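Local coordinates for protein 5-formaminoimidazole-4-carboxamide-1-(beta)-D-ribofuranosyl 5'-monophosphate synthetase (Methanocaldococcus jannaschii, PDB 2R7K) that catalyses the ATP- and formate-dependent, folate-independent formylation of AICAR to FAICAR in de novo purine biosynthesis, at residues G224-Y229 with T256-V261. Residues are numbered along the deposited sequence; the frame is centred on the assembly and turned at random.
Sequences GMDKRY and TGNIPV. With AMZ (aminoimidazole 4-carboxamide ribonucleotide), chain F.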
# COMPACT_ATOMS: atom_id res chain seq x y z
N GLY A 224 -15.16 -12.79 9.00
CA GLY A 224 -15.62 -13.20 7.68
C GLY A 224 -16.63 -14.33 7.70
O GLY A 224 -17.02 -14.80 8.77
N MET A 225 -17.05 -14.75 6.51
CA MET A 225 -18.05 -15.83 6.38
C MET A 225 -17.77 -16.63 5.12
O MET A 225 -17.33 -16.06 4.11
CB MET A 225 -19.45 -15.25 6.24
CG MET A 225 -19.90 -14.38 7.38
SD MET A 225 -21.51 -13.71 7.01
CE MET A 225 -21.80 -12.77 8.53
N ASP A 226 -18.05 -17.93 5.18
CA ASP A 226 -18.02 -18.80 4.00
C ASP A 226 -19.23 -19.74 3.99
O ASP A 226 -19.89 -19.93 5.01
CB ASP A 226 -16.73 -19.64 3.97
CG ASP A 226 -16.72 -20.76 5.02
OD1 ASP A 226 -16.52 -20.45 6.21
OD2 ASP A 226 -16.88 -21.97 4.67
N LYS A 227 -19.50 -20.33 2.84
CA LYS A 227 -20.39 -21.48 2.76
C LYS A 227 -19.58 -22.71 2.37
O LYS A 227 -18.60 -22.61 1.63
CB LYS A 227 -21.54 -21.24 1.78
CG LYS A 227 -21.19 -21.36 0.31
CD LYS A 227 -22.44 -21.17 -0.57
CE LYS A 227 -22.31 -21.93 -1.88
NZ LYS A 227 -23.55 -21.90 -2.69
N ARG A 228 -19.97 -23.86 2.90
CA ARG A 228 -19.23 -25.09 2.68
C ARG A 228 -19.46 -25.57 1.26
O ARG A 228 -20.51 -25.31 0.67
CB ARG A 228 -19.68 -26.17 3.66
CG ARG A 228 -19.47 -25.81 5.12
CD ARG A 228 -17.99 -25.74 5.44
NE ARG A 228 -17.75 -25.91 6.87
CZ ARG A 228 -17.11 -25.03 7.64
NH1 ARG A 228 -16.62 -23.91 7.12
NH2 ARG A 228 -16.94 -25.29 8.93
N TYR A 229 -18.46 -26.27 0.73
CA TYR A 229 -18.51 -26.86 -0.59
C TYR A 229 -18.20 -28.32 -0.34
O TYR A 229 -17.04 -28.68 -0.10
CB TYR A 229 -17.45 -26.21 -1.48
CG TYR A 229 -17.65 -26.37 -2.95
CD1 TYR A 229 -18.92 -26.37 -3.50
CD2 TYR A 229 -16.57 -26.48 -3.81
CE1 TYR A 229 -19.11 -26.49 -4.86
CE2 TYR A 229 -16.74 -26.59 -5.18
CZ TYR A 229 -18.02 -26.61 -5.69
OH TYR A 229 -18.21 -26.74 -7.05
N THR A 256 -14.88 -30.34 1.09
CA THR A 256 -13.82 -30.26 0.08
C THR A 256 -13.28 -28.84 -0.12
O THR A 256 -12.20 -28.67 -0.68
CB THR A 256 -14.24 -30.83 -1.30
OG1 THR A 256 -15.21 -29.97 -1.92
CG2 THR A 256 -14.78 -32.24 -1.19
N GLY A 257 -14.02 -27.84 0.32
CA GLY A 257 -13.64 -26.46 0.05
C GLY A 257 -14.64 -25.47 0.58
O GLY A 257 -15.59 -25.85 1.27
N ASN A 258 -14.42 -24.19 0.27
CA ASN A 258 -15.29 -23.12 0.74
C ASN A 258 -15.46 -22.03 -0.30
O ASN A 258 -14.60 -21.82 -1.16
CB ASN A 258 -14.75 -22.52 2.05
CG ASN A 258 -14.21 -23.57 3.01
OD1 ASN A 258 -14.85 -23.90 4.01
ND2 ASN A 258 -13.03 -24.09 2.72
N ILE A 259 -16.58 -21.34 -0.20
CA ILE A 259 -16.95 -20.30 -1.13
C ILE A 259 -17.26 -19.09 -0.27
O ILE A 259 -17.90 -19.23 0.77
CB ILE A 259 -18.20 -20.72 -1.95
CG1 ILE A 259 -17.88 -21.97 -2.78
CG2 ILE A 259 -18.69 -19.60 -2.84
CD1 ILE A 259 -19.10 -22.65 -3.38
N PRO A 260 -16.75 -17.90 -0.65
CA PRO A 260 -17.04 -16.70 0.13
C PRO A 260 -18.50 -16.28 -0.01
O PRO A 260 -19.11 -16.48 -1.06
CB PRO A 260 -16.11 -15.64 -0.48
CG PRO A 260 -15.80 -16.15 -1.87
CD PRO A 260 -15.85 -17.65 -1.79
N VAL A 261 -19.03 -15.69 1.05
CA VAL A 261 -20.39 -15.20 1.04
C VAL A 261 -20.45 -14.04 2.02
O VAL A 261 -19.66 -13.98 2.95
CB VAL A 261 -21.39 -16.31 1.48
CG1 VAL A 261 -21.22 -16.64 2.96
CG2 VAL A 261 -22.82 -15.90 1.19
O5 AMZ F . -13.90 -26.06 5.92
C6 AMZ F . -12.83 -26.60 5.64
N2 AMZ F . -12.07 -26.30 4.58
C3A AMZ F . -12.27 -27.69 6.54
C7A AMZ F . -12.87 -28.15 7.68
N3 AMZ F . -14.02 -27.72 8.20
N1 AMZ F . -11.14 -28.35 6.35
C5 AMZ F . -11.03 -29.22 7.36
N AMZ F . -12.08 -29.09 8.18
C1 AMZ F . -12.32 -29.86 9.42
C2 AMZ F . -12.96 -31.21 9.09
C3 AMZ F . -11.81 -32.18 9.17
O2 AMZ F . -12.29 -33.43 9.68
O1 AMZ F . -13.91 -31.51 10.12
O AMZ F . -11.01 -30.12 10.00
C AMZ F . -10.88 -31.54 10.20
C4 AMZ F . -9.42 -31.89 9.90
O3 AMZ F . -9.08 -31.45 8.59
P AMZ F . -8.16 -32.35 7.65
OP1 AMZ F . -6.77 -32.58 8.14
O4 AMZ F . -8.94 -33.76 7.46
OP2 AMZ F . -8.16 -31.64 6.20
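Lys227 and Ile259 form a hydrogen-bonded antiparallel pair, with Lys227 N 2.8 Å from Ile259 O and the return bond made by Ile259 N to Lys227 O. They join strands 219-230 and 253-263 of the antiparallel sheet in the ATP-grasp region; the N-to-C directions of the two short strand segments are 149° apart. At the far end the register slips into a classic beta bulge: Thr256 and Gly257 both face Tyr229. Tyr229 O accepts Thr256 N close to its carbonyl plane, whereas Thr256 OG1, 2.9 Å away, donates from above that plane; Gly257 N adds a weak bond. On the face bearing Lys227, Ile259 and Tyr229, Ile259 CD1 sits over the phenol ring, 4.2 Å from its centroid and 27° off the normal, a CH-pi contact. Lys227 CE packs 3.6 Å from Ile259 CD1.

Arg228 and Asn258 lie side by side on the opposite face, where the AICAR bound by Asn258 lies. The carboxamide oxygen O5 of the nucleotide stands 3.6 Å above the guanidinium plane, toward its rim. With CG beside the backbone N (chi1 -60°) and the chain bent at chi2, NH1 comes to Asp226 OD2 at 3.1 Å. This salt bridge uses the syn lone pair, and Asp316 pairs with NH2. A methionine in place of Arg228 would probably leave Asp226 OD2 and Asp316 without their arginine partner and take away the guanidinium face over which O5 lies.

Further out, His210 bonds Asp226 OD1, so the carboxylate that receives Arg228 is held through both oxygens. Gly257 and Asn258 extend the sheet into a second subunit, whose Asn206 N bonds Tyr229 OH and whose Thr205 OG1 is hydrogen-bonded to Thr256 OG1. At the other end of the contact, Val261 CG1 meets Met225 CB at 4.0 Å.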